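Local coordinates for protein GTN Reductase (Agrobacterium tumefaciens, PDB 5N6G) that is probably an FMN-dependent ene-reductase that reduces activated carbon-carbon double bonds with hydride from NAD(P)H, and binds 2-phenylacrylic acid beside its flavin, at residues A287-A292 against G300-N305; V101-H106 against I185-K190; A22-N27 against A330-P335. All coordinates share one frame; numbering follows the deposited sequence. Where two conformers were deposited one is given.

Contact 1: residues A287-A292 against G300-N305. With FMN (flavin mononucleotide), chain B.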
loop_
_atom_site.group_PDB
_atom_site.type_symbol
_atom_site.label_atom_id
_atom_site.label_comp_id
_atom_site.label_asym_id
_atom_site.label_seq_id
_atom_site.Cartn_x
_atom_site.Cartn_y
_atom_site.Cartn_z
ATOM N N ALA A 287 6.088 -19.736 1.996
ATOM C CA ALA A 287 6.317 -20.560 0.802
ATOM C C ALA A 287 5.026 -21.204 0.304
ATOM O O ALA A 287 4.805 -21.307 -0.909
ATOM C CB ALA A 287 7.356 -21.630 1.103
ATOM N N SER A 288 4.190 -21.697 1.224
ATOM C CA SER A 288 2.911 -22.299 0.852
ATOM C C SER A 288 1.999 -21.258 0.222
ATOM O O SER A 288 1.271 -21.531 -0.748
ATOM C CB SER A 288 2.260 -22.899 2.105
ATOM O OG SER A 288 0.920 -23.297 1.861
ATOM N N PHE A 289 2.034 -20.054 0.778
ATOM C CA PHE A 289 1.269 -18.920 0.274
ATOM C C PHE A 289 1.680 -18.569 -1.151
ATOM O O PHE A 289 0.829 -18.438 -2.046
ATOM C CB PHE A 289 1.492 -17.762 1.255
ATOM C CG PHE A 289 0.849 -16.463 0.902
ATOM C CD1 PHE A 289 -0.523 -16.349 0.689
ATOM C CD2 PHE A 289 1.622 -15.309 0.846
ATOM C CE1 PHE A 289 -1.091 -15.121 0.408
ATOM C CE2 PHE A 289 1.063 -14.089 0.561
ATOM C CZ PHE A 289 -0.293 -13.989 0.342
ATOM N N LYS A 290 2.989 -18.439 -1.392
ATOM C CA LYS A 290 3.458 -18.164 -2.744
ATOM C C LYS A 290 3.114 -19.304 -3.686
ATOM O O LYS A 290 2.741 -19.067 -4.843
ATOM C CB LYS A 290 4.966 -17.929 -2.756
ATOM C CG LYS A 290 5.486 -17.565 -4.137
ATOM C CD LYS A 290 6.970 -17.293 -4.106
ATOM C CE LYS A 290 7.448 -16.833 -5.481
ATOM N NZ LYS A 290 8.923 -16.878 -5.603
ATOM N N ALA A 291 3.224 -20.549 -3.215
ATOM C CA ALA A 291 2.882 -21.676 -4.079
ATOM C C ALA A 291 1.408 -21.681 -4.441
ATOM O O ALA A 291 1.048 -22.110 -5.544
ATOM C CB ALA A 291 3.261 -22.995 -3.422
ATOM N N ALA A 292 0.535 -21.198 -3.541
ATOM C CA ALA A 292 -0.892 -21.147 -3.864
ATOM C C ALA A 292 -1.135 -20.192 -5.025
ATOM O O ALA A 292 -1.990 -20.437 -5.880
ATOM C CB ALA A 292 -1.686 -20.716 -2.641
ATOM N N GLY A 300 2.356 -12.832 -11.723
ATOM C CA GLY A 300 2.759 -11.519 -11.277
ATOM C C GLY A 300 4.119 -11.552 -10.615
ATOM O O GLY A 300 4.576 -12.573 -10.108
ATOM N N LEU A 301 4.752 -10.391 -10.600
ATOM C CA LEU A 301 6.019 -10.238 -9.900
ATOM C C LEU A 301 5.777 -10.360 -8.398
ATOM O O LEU A 301 4.868 -9.726 -7.849
ATOM C CB LEU A 301 6.628 -8.870 -10.234
ATOM C CG LEU A 301 8.087 -8.691 -9.849
ATOM C CD1 LEU A 301 8.967 -9.478 -10.791
ATOM C CD2 LEU A 301 8.463 -7.214 -9.863
ATOM N N TRP A 302 6.576 -11.180 -7.730
ATOM C CA TRP A 302 6.408 -11.443 -6.307
ATOM C C TRP A 302 7.369 -10.530 -5.545
ATOM O O TRP A 302 8.587 -10.780 -5.522
ATOM C CB TRP A 302 6.690 -12.909 -5.991
ATOM C CG TRP A 302 6.248 -13.307 -4.631
ATOM C CD1 TRP A 302 7.015 -13.351 -3.496
ATOM C CD2 TRP A 302 4.928 -13.706 -4.236
ATOM N NE1 TRP A 302 6.250 -13.749 -2.425
ATOM C CE2 TRP A 302 4.968 -13.977 -2.854
ATOM C CE3 TRP A 302 3.721 -13.877 -4.921
ATOM C CZ2 TRP A 302 3.856 -14.426 -2.150
ATOM C CZ3 TRP A 302 2.616 -14.279 -4.220
ATOM C CH2 TRP A 302 2.684 -14.545 -2.851
ATOM N N ILE A 303 6.816 -9.499 -4.909
ATOM C CA ILE A 303 7.581 -8.451 -4.244
ATOM C C ILE A 303 7.429 -8.663 -2.752
ATOM O O ILE A 303 6.309 -8.702 -2.246
ATOM C CB ILE A 303 7.089 -7.040 -4.615
ATOM C CG1 ILE A 303 7.056 -6.826 -6.130
ATOM C CG2 ILE A 303 7.942 -6.019 -3.882
ATOM C CD1 ILE A 303 6.418 -5.480 -6.535
ATOM N N ALA A 304 8.536 -8.777 -2.047
ATOM C CA ALA A 304 8.497 -9.033 -0.618
ATOM C C ALA A 304 9.009 -7.826 0.141
ATOM O O ALA A 304 9.855 -7.084 -0.346
ATOM C CB ALA A 304 9.346 -10.243 -0.237
ATOM N N ASN A 305 8.494 -7.671 1.357
ATOM C CA ASN A 305 8.815 -6.555 2.220
ATOM C C ASN A 305 8.856 -7.010 3.665
ATOM O O ASN A 305 8.218 -8.000 4.040
ATOM C CB ASN A 305 7.768 -5.449 2.090
ATOM C CG ASN A 305 7.899 -4.417 3.167
ATOM O OD1 ASN A 305 7.172 -4.435 4.161
ATOM N ND2 ASN A 305 8.847 -3.512 2.995
HETATM N N1 FMN B . 2.608 0.710 4.286
HETATM C C2 FMN B . 1.641 0.878 3.326
HETATM O O2 FMN B . 1.122 -0.096 2.736
HETATM N N3 FMN B . 1.249 2.152 2.976
HETATM C C4 FMN B . 1.713 3.326 3.540
HETATM O O4 FMN B . 1.330 4.418 3.122
HETATM C C4A FMN B . 2.708 3.138 4.573
HETATM N N5 FMN B . 3.225 4.202 5.135
HETATM C C5A FMN B . 4.287 4.016 6.003
HETATM C C6 FMN B . 4.922 5.139 6.520
HETATM C C7 FMN B . 6.062 5.016 7.301
HETATM C C7M FMN B . 6.734 6.266 7.812
HETATM C C8 FMN B . 6.579 3.747 7.587
HETATM C C8M FMN B . 7.848 3.580 8.378
HETATM C C9 FMN B . 5.934 2.616 7.093
HETATM C C9A FMN B . 4.798 2.746 6.296
HETATM N N10 FMN B . 4.191 1.627 5.687
HETATM C C10 FMN B . 3.125 1.787 4.844
HETATM C "C1'" FMN B . 4.841 0.316 5.830
HETATM C "C2'" FMN B . 6.036 0.197 4.893
HETATM O "O2'" FMN B . 5.611 0.210 3.526
HETATM C "C3'" FMN B . 6.869 -1.062 5.138
HETATM O "O3'" FMN B . 6.033 -2.213 5.042
HETATM C "C4'" FMN B . 7.564 -1.082 6.498
HETATM O "O4'" FMN B . 8.307 0.124 6.692
HETATM C "C5'" FMN B . 8.451 -2.300 6.673
HETATM O "O5'" FMN B . 9.515 -2.292 5.700
HETATM P P FMN B . 11.055 -1.892 6.026
HETATM O O1P FMN B . 11.533 -2.915 7.035
HETATM O O2P FMN B . 10.990 -0.504 6.641
HETATM O O3P FMN B . 11.741 -1.952 4.711
#

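Contact 2: residues V101-H106 against I185-K190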
loop_
_atom_site.group_PDB
_atom_site.type_symbol
_atom_site.label_atom_id
_atom_site.label_comp_id
_atom_site.label_asym_id
_atom_site.label_seq_id
_atom_site.Cartn_x
_atom_site.Cartn_y
_atom_site.Cartn_z
ATOM N N VAL A 101 -9.222 3.716 3.955
ATOM C CA VAL A 101 -8.885 3.363 5.332
ATOM C C VAL A 101 -9.987 2.653 6.097
ATOM O O VAL A 101 -9.713 2.109 7.176
ATOM C CB VAL A 101 -8.520 4.591 6.178
ATOM C CG1 VAL A 101 -7.303 5.261 5.585
ATOM C CG2 VAL A 101 -9.683 5.568 6.283
ATOM N N GLY A 102 -11.214 2.656 5.597
ATOM C CA GLY A 102 -12.316 2.108 6.372
ATOM C C GLY A 102 -12.429 2.737 7.742
ATOM O O GLY A 102 -12.486 3.960 7.890
ATOM N N ARG A 103 -12.478 1.898 8.783
ATOM C CA ARG A 103 -12.731 2.400 10.128
ATOM C C ARG A 103 -11.591 3.229 10.724
ATOM O O ARG A 103 -11.788 3.824 11.791
ATOM C CB ARG A 103 -13.033 1.242 11.075
ATOM C CG ARG A 103 -11.831 0.362 11.397
ATOM C CD ARG A 103 -12.266 -0.802 12.283
ATOM N NE ARG A 103 -11.125 -1.622 12.691
ATOM C CZ ARG A 103 -11.103 -2.381 13.781
ATOM N NH1 ARG A 103 -12.149 -2.480 14.597
ATOM N NH2 ARG A 103 -10.004 -3.071 14.072
ATOM N N ILE A 104 -10.425 3.267 10.086
ATOM C CA ILE A 104 -9.256 3.952 10.663
ATOM C C ILE A 104 -9.310 5.394 10.178
ATOM O O ILE A 104 -8.582 5.815 9.276
ATOM C CB ILE A 104 -7.955 3.251 10.289
ATOM C CG1 ILE A 104 -8.027 1.756 10.637
ATOM C CG2 ILE A 104 -6.803 3.896 10.992
ATOM C CD1 ILE A 104 -8.231 1.449 12.126
ATOM N N SER A 105 -10.195 6.176 10.794
ATOM C CA SER A 105 -10.400 7.562 10.393
ATOM C C SER A 105 -11.053 8.320 11.548
ATOM O O SER A 105 -11.238 7.794 12.648
ATOM C CB SER A 105 -11.230 7.625 9.108
ATOM O OG SER A 105 -11.319 8.940 8.555
ATOM N N HIS A 106 -11.376 9.580 11.284
ATOM C CA HIS A 106 -11.954 10.477 12.267
ATOM C C HIS A 106 -13.047 11.276 11.578
ATOM O O HIS A 106 -12.961 11.546 10.383
ATOM C CB HIS A 106 -10.878 11.408 12.840
ATOM C CG HIS A 106 -11.332 12.211 14.018
ATOM N ND1 HIS A 106 -11.804 13.501 13.890
ATOM C CD2 HIS A 106 -11.355 11.930 15.345
ATOM C CE1 HIS A 106 -12.127 13.966 15.082
ATOM N NE2 HIS A 106 -11.848 13.039 15.982
ATOM N N ILE A 185 -10.109 -3.103 3.034
ATOM C CA ILE A 185 -10.204 -4.423 2.420
ATOM C C ILE A 185 -9.865 -5.489 3.445
ATOM O O ILE A 185 -10.533 -6.528 3.522
ATOM C CB ILE A 185 -9.315 -4.509 1.170
ATOM C CG1 ILE A 185 -9.834 -3.537 0.100
ATOM C CG2 ILE A 185 -9.337 -5.923 0.590
ATOM C CD1 ILE A 185 -8.943 -3.395 -1.123
ATOM N N GLU A 186 -8.837 -5.244 4.259
ATOM C CA GLU A 186 -8.465 -6.185 5.313
ATOM C C GLU A 186 -9.544 -6.314 6.368
ATOM O O GLU A 186 -9.702 -7.380 6.979
ATOM C CB GLU A 186 -7.179 -5.762 6.017
ATOM C CG GLU A 186 -5.994 -6.489 5.555
ATOM C CD GLU A 186 -4.909 -6.668 6.619
ATOM O OE1 GLU A 186 -5.055 -6.302 7.825
ATOM O OE2 GLU A 186 -3.880 -7.200 6.191
ATOM N N GLN A 187 -10.257 -5.226 6.645
ATOM C CA GLN A 187 -11.356 -5.278 7.605
ATOM C C GLN A 187 -12.436 -6.266 7.162
ATOM O O GLN A 187 -13.008 -6.990 7.983
ATOM C CB GLN A 187 -11.939 -3.876 7.805
ATOM C CG GLN A 187 -11.021 -2.933 8.566
ATOM C CD GLN A 187 -11.301 -1.453 8.311
ATOM O OE1 GLN A 187 -12.448 -1.038 8.159
ATOM N NE2 GLN A 187 -10.247 -0.652 8.313
ATOM N N PHE A 188 -12.712 -6.322 5.857
ATOM C CA PHE A 188 -13.606 -7.351 5.324
ATOM C C PHE A 188 -12.973 -8.737 5.396
ATOM O O PHE A 188 -13.665 -9.728 5.682
ATOM C CB PHE A 188 -13.949 -7.048 3.869
ATOM C CG PHE A 188 -15.099 -6.092 3.652
ATOM C CD1 PHE A 188 -14.883 -4.730 3.547
ATOM C CD2 PHE A 188 -16.400 -6.559 3.530
ATOM C CE1 PHE A 188 -15.936 -3.868 3.345
ATOM C CE2 PHE A 188 -17.463 -5.701 3.293
ATOM C CZ PHE A 188 -17.235 -4.357 3.203
ATOM N N LEU A 189 -11.671 -8.833 5.131
ATOM C CA LEU A 189 -11.007 -10.139 5.043
ATOM C C LEU A 189 -10.904 -10.830 6.393
ATOM O O LEU A 189 -11.121 -12.045 6.496
ATOM C CB LEU A 189 -9.584 -9.986 4.511
ATOM C CG LEU A 189 -9.300 -9.683 3.055
ATOM C CD1 LEU A 189 -7.804 -9.475 2.904
ATOM C CD2 LEU A 189 -9.776 -10.819 2.194
ATOM N N LYS A 190 -10.521 -10.098 7.433
ATOM C CA LYS A 190 -10.135 -10.713 8.705
ATOM C C LYS A 190 -11.306 -10.830 9.688
ATOM O O LYS A 190 -12.243 -10.027 9.703
ATOM C CB LYS A 190 -8.946 -9.966 9.314
ATOM C CG LYS A 190 -7.699 -10.099 8.449
ATOM C CD LYS A 190 -6.458 -9.512 9.056
ATOM C CE LYS A 190 -5.251 -9.776 8.160
ATOM N NZ LYS A 190 -4.019 -9.029 8.557
#

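Contact 3: residues A22-N27 against A330-P335. With FMN (flavin mononucleotide), chain B; 8OZ (2-Phenylacrylic acid), chain C.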
loop_
_atom_site.group_PDB
_atom_site.type_symbol
_atom_site.label_atom_id
_atom_site.label_comp_id
_atom_site.label_asym_id
_atom_site.label_seq_id
_atom_site.Cartn_x
_atom_site.Cartn_y
_atom_site.Cartn_z
ATOM N N ALA A 22 8.983 0.925 -1.073
ATOM C CA ALA A 22 7.718 0.586 -0.446
ATOM C C ALA A 22 6.871 1.842 -0.204
ATOM O O ALA A 22 7.397 2.962 -0.122
ATOM C CB ALA A 22 7.952 -0.119 0.882
ATOM N N PRO A 23 5.554 1.673 -0.069
ATOM C CA PRO A 23 4.676 2.829 0.173
ATOM C C PRO A 23 4.942 3.419 1.551
ATOM O O PRO A 23 5.034 2.688 2.542
ATOM C CB PRO A 23 3.272 2.232 0.088
ATOM C CG PRO A 23 3.456 0.754 0.409
ATOM C CD PRO A 23 4.805 0.409 -0.182
ATOM N N LEU A 24 5.063 4.744 1.616
ATOM C CA LEU A 24 5.404 5.416 2.862
ATOM C C LEU A 24 4.587 6.697 3.029
ATOM O O LEU A 24 4.927 7.730 2.441
ATOM C CB LEU A 24 6.889 5.736 2.892
ATOM C CG LEU A 24 7.836 4.538 2.832
ATOM C CD1 LEU A 24 9.185 4.984 2.286
ATOM C CD2 LEU A 24 7.948 3.933 4.216
ATOM N N THR A 25 3.571 6.643 3.881
ATOM C CA THR A 25 2.827 7.835 4.306
ATOM C C THR A 25 3.739 8.819 5.023
ATOM O O THR A 25 4.416 8.476 6.002
ATOM C CB THR A 25 1.678 7.398 5.227
ATOM O OG1 THR A 25 0.744 6.635 4.459
ATOM C CG2 THR A 25 0.940 8.587 5.834
ATOM N N ARG A 26 3.771 10.062 4.529
ATOM C CA ARG A 26 4.606 11.092 5.126
ATOM C C ARG A 26 3.839 12.327 5.575
ATOM O O ARG A 26 4.432 13.182 6.224
ATOM C CB ARG A 26 5.719 11.530 4.145
ATOM C CG ARG A 26 6.475 10.369 3.442
ATOM C CD ARG A 26 7.203 9.444 4.404
ATOM N NE ARG A 26 8.091 10.195 5.289
ATOM C CZ ARG A 26 9.334 10.563 4.985
ATOM N NH1 ARG A 26 9.875 10.217 3.824
ATOM N NH2 ARG A 26 10.035 11.264 5.844
ATOM N N ASN A 27 2.544 12.430 5.260
ATOM C CA ASN A 27 1.670 13.534 5.698
ATOM C C ASN A 27 2.235 14.918 5.378
ATOM O O ASN A 27 2.249 15.831 6.221
ATOM C CB ASN A 27 1.386 13.433 7.193
ATOM C CG ASN A 27 0.965 12.056 7.602
ATOM O OD1 ASN A 27 1.793 11.260 8.038
ATOM N ND2 ASN A 27 -0.324 11.760 7.470
ATOM N N ALA A 330 14.625 2.263 4.730
ATOM C CA ALA A 330 15.891 2.552 4.070
ATOM C C ALA A 330 15.715 3.554 2.932
ATOM O O ALA A 330 16.636 4.340 2.658
ATOM C CB ALA A 330 16.534 1.267 3.548
ATOM N N PHE A 331 14.558 3.548 2.259
ATOM C CA PHE A 331 14.310 4.549 1.221
ATOM C C PHE A 331 13.967 5.922 1.794
ATOM O O PHE A 331 14.259 6.942 1.156
ATOM C CB PHE A 331 13.207 4.074 0.265
ATOM C CG PHE A 331 13.741 3.560 -1.040
ATOM C CD1 PHE A 331 14.459 4.404 -1.871
ATOM C CD2 PHE A 331 13.540 2.250 -1.431
ATOM C CE1 PHE A 331 14.966 3.961 -3.067
ATOM C CE2 PHE A 331 14.040 1.796 -2.633
ATOM C CZ PHE A 331 14.760 2.653 -3.450
ATOM N N ILE A 332 13.381 5.996 2.996
ATOM C CA ILE A 332 13.243 7.297 3.650
ATOM C C ILE A 332 14.588 7.991 3.706
ATOM O O ILE A 332 14.721 9.167 3.358
ATOM C CB ILE A 332 12.649 7.142 5.061
ATOM C CG1 ILE A 332 11.195 6.707 4.963
ATOM C CG2 ILE A 332 12.789 8.450 5.857
ATOM C CD1 ILE A 332 10.551 6.414 6.318
ATOM N N ALA A 333 15.614 7.264 4.123
ATOM C CA ALA A 333 16.878 7.876 4.502
ATOM C C ALA A 333 17.919 7.870 3.395
ATOM O O ALA A 333 18.952 8.518 3.550
ATOM C CB ALA A 333 17.451 7.167 5.739
ATOM N N ASN A 334 17.685 7.146 2.299
ATOM C CA ASN A 334 18.695 6.937 1.259
ATOM C C ASN A 334 18.034 7.144 -0.091
ATOM O O ASN A 334 17.500 6.195 -0.690
ATOM C CB ASN A 334 19.301 5.542 1.358
ATOM C CG ASN A 334 20.053 5.358 2.633
ATOM O OD1 ASN A 334 21.211 5.746 2.734
ATOM N ND2 ASN A 334 19.388 4.783 3.641
ATOM N N PRO A 335 18.048 8.369 -0.605
ATOM C CA PRO A 335 17.422 8.590 -1.916
ATOM C C PRO A 335 18.064 7.744 -2.998
ATOM O O PRO A 335 17.367 7.211 -3.871
ATOM C CB PRO A 335 17.618 10.097 -2.140
ATOM C CG PRO A 335 18.745 10.489 -1.258
ATOM C CD PRO A 335 18.653 9.594 -0.056
HETATM N N1 FMN B . 2.608 0.710 4.286
HETATM C C2 FMN B . 1.641 0.878 3.326
HETATM O O2 FMN B . 1.122 -0.096 2.736
HETATM N N3 FMN B . 1.249 2.152 2.976
HETATM C C4 FMN B . 1.713 3.326 3.540
HETATM O O4 FMN B . 1.330 4.418 3.122
HETATM C C4A FMN B . 2.708 3.138 4.573
HETATM N N5 FMN B . 3.225 4.202 5.135
HETATM C C5A FMN B . 4.287 4.016 6.003
HETATM C C6 FMN B . 4.922 5.139 6.520
HETATM C C7 FMN B . 6.062 5.016 7.301
HETATM C C7M FMN B . 6.734 6.266 7.812
HETATM C C8 FMN B . 6.579 3.747 7.587
HETATM C C8M FMN B . 7.848 3.580 8.378
HETATM C C9 FMN B . 5.934 2.616 7.093
HETATM C C9A FMN B . 4.798 2.746 6.296
HETATM N N10 FMN B . 4.191 1.627 5.687
HETATM C C10 FMN B . 3.125 1.787 4.844
HETATM C "C1'" FMN B . 4.841 0.316 5.830
HETATM C "C2'" FMN B . 6.036 0.197 4.893
HETATM O "O2'" FMN B . 5.611 0.210 3.526
HETATM C "C3'" FMN B . 6.869 -1.062 5.138
HETATM O "O3'" FMN B . 6.033 -2.213 5.042
HETATM C "C4'" FMN B . 7.564 -1.082 6.498
HETATM O "O4'" FMN B . 8.307 0.124 6.692
HETATM C "C5'" FMN B . 8.451 -2.300 6.673
HETATM O "O5'" FMN B . 9.515 -2.292 5.700
HETATM P P FMN B . 11.055 -1.892 6.026
HETATM O O1P FMN B . 11.533 -2.915 7.035
HETATM O O2P FMN B . 10.990 -0.504 6.641
HETATM O O3P FMN B . 11.741 -1.952 4.711
HETATM C C4 8OZ C . 2.072 4.756 8.927
HETATM C C5 8OZ C . 1.350 5.870 9.288
HETATM C C6 8OZ C . 0.113 6.093 8.726
HETATM C C7 8OZ C . -0.397 5.214 7.789
HETATM C C8 8OZ C . -0.060 1.727 6.482
HETATM C C 8OZ C . -0.724 3.727 5.225
HETATM O O 8OZ C . -0.311 0.986 5.562
HETATM C C1 8OZ C . -0.166 3.213 6.312
HETATM C C2 8OZ C . 0.331 4.096 7.403
HETATM C C3 8OZ C . 1.570 3.867 7.995
HETATM O O1 8OZ C . 0.292 1.284 7.665
HETATM O O HOH W 1 12.589 11.002 3.326
#

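Contact 1: residues A287-A292 against G300-N305
With chi1 at -167°, the indole of Trp-302 turns away from the main-chain nitrogen and leans from strand 301-305 onto the helix, where Lys-290 lies across one face of it. The lysine has CG anti to N as well (chi1 -177°), and the chain stays extended to its end, so four methylenes run over the indole in succession. CB of Lys-290 sits 3.7 Å from CZ2 of Trp-302. CG of Lys-290 lies 3.9 Å from the centroid of the six-membered ring of Trp-302, in a CH-pi contact almost along the ring normal. Farther out, CE of Lys-290 is 3.8 Å from CG of Trp-302. A long aliphatic chain with a charged tip suits this place: its carbons cover an aromatic face, while NZ continues past the ring to the carbonyl oxygen of Lys-321. Phe-289, one residue earlier on the helix, meets the far rim of the indole. The two rings form an offset T-shaped pair, with centroids 5.6 Å apart and planes at 68°, in which the edge of Trp-302 turns toward the face of Phe-289. The phenylalanine ring lies among Trp-302, helix 245-256 and Val-266 of the neighbouring strand. At the other end of the strand Asn-305 serves the cofactor with both ends of its amide: OD1 accepts from O3' of FMN at 2.6 Å and ND2 gives a hydrogen to O5' at 3.0 Å. The packing of Lys-290 and Phe-289 on Trp-302 seats helix 286-295 on the strand that follows it, within one beta-alpha-beta unit of the TIM barrel.

Contact 2: residues V101-H106 against I185-K190
Gln-187 uses both ends of its carboxamide to grip the type II' turn Val-101 to Ile-104, which follows strand 94-99 of the TIM barrel. OE1 of Gln-187 takes the backbone N-H of Arg-103 at 3.0 Å in a nearly straight bond (168°). NE2 of Gln-187 gives a hydrogen to O of Val-101, also at 3.0 Å but more bent. That carbonyl oxygen is shared: N of Ile-104 closes the turn on O of Val-101 at 3.2 Å, from the opposite face of the carbonyl plane to NE2 of Gln-187. Glutamine suits the position because one flat group supplies a donor and an acceptor to a donor and an acceptor of the turn. NE2 has a further partner in the carbonyl of Gly-182, which ties the amide to the loop leading into helix 184-189. Gly-102 occupies the turn corner with positive phi, and having no side chain it can bring CA to 3.6 Å from OE1 of Gln-187. Packing completes the buried contact. CG1 of Ile-104 lies 4.0 Å from NE2 of Gln-187. In Arg-103 a chi1 of 71° sets CG between the backbone N and the carbonyl carbon, beside the amide, and the extended chain then runs past it, with the guanidinium turned 53° from the amide and NH1 bonded to O of Ile-122. The aliphatic part does the touching, with CG of Arg-103 3.6 Å from OE1 of Gln-187.

Contact 3: residues A22-N27 against A330-P335
An apolar side chain lies over the guanidinium of Arg-26: CG1 of Ile-332 stands 3.9 Å above the plane, offset toward the rim. No direct hydrogen bond joins the two segments. Instead a water in the guanidinium plane accepts from NH1 of Arg-26 at 2.9 Å and donates to O of Ile-332 at 2.8 Å. The arginine chain bends at chi2 and chi3, turning the guanidinium so that one face meets Ile-332, and other N-H groups bond to O of Phe-355, O of Gly-362 and the hydroxyl of Tyr-41. Such a buried planar cation can therefore satisfy its edge with polar partners while one face packs against a hydrocarbon. Leu-24 completes the apolar side, its CD1 3.8 Å from CG1 of Ile-332. CD2 of Leu-24 lies 3.6 Å from C8 of FMN, so the two methyls of this branched residue touch the helix and the dimethylbenzene end of the flavin respectively. The same loop hydrogen-bonds to the cofactor. O of Pro-23 accepts from O2' of FMN at 2.7 Å, while N of Thr-25 donates almost straight to N5 of FMN at 2.8 Å and OG1 of Thr-25 donates to O4 at 2.7 Å. Two donors on the N5-C4A-C4-O4 edge would draw electron density from the flavin and, as in other Old Yellow Enzymes, probably tune its reduction potential.

The three contacts are spread around one TIM barrel, each pair of centres about 23 Å apart. Contact 1 reaches the flavin through Asn-305 alone, which binds the ribityl chain, while contact 3 borders it directly and binds both the ribityl O2' and the isoalloxazine ring. These two contacts touch, ND2 of Asn-305 lying 4.1 Å from CB of Ala-22. Contact 2 touches neither, its nearest atoms being about 9 Å from contact 1 and about 8 Å from contact 3. It faces the substrate side, with the side chain of Val-101 about 7 Å from 2-phenylacrylic acid and about 9 Å from FMN. Along the chain, contact 3 encloses the other two, joining the barrel's beginning to its end.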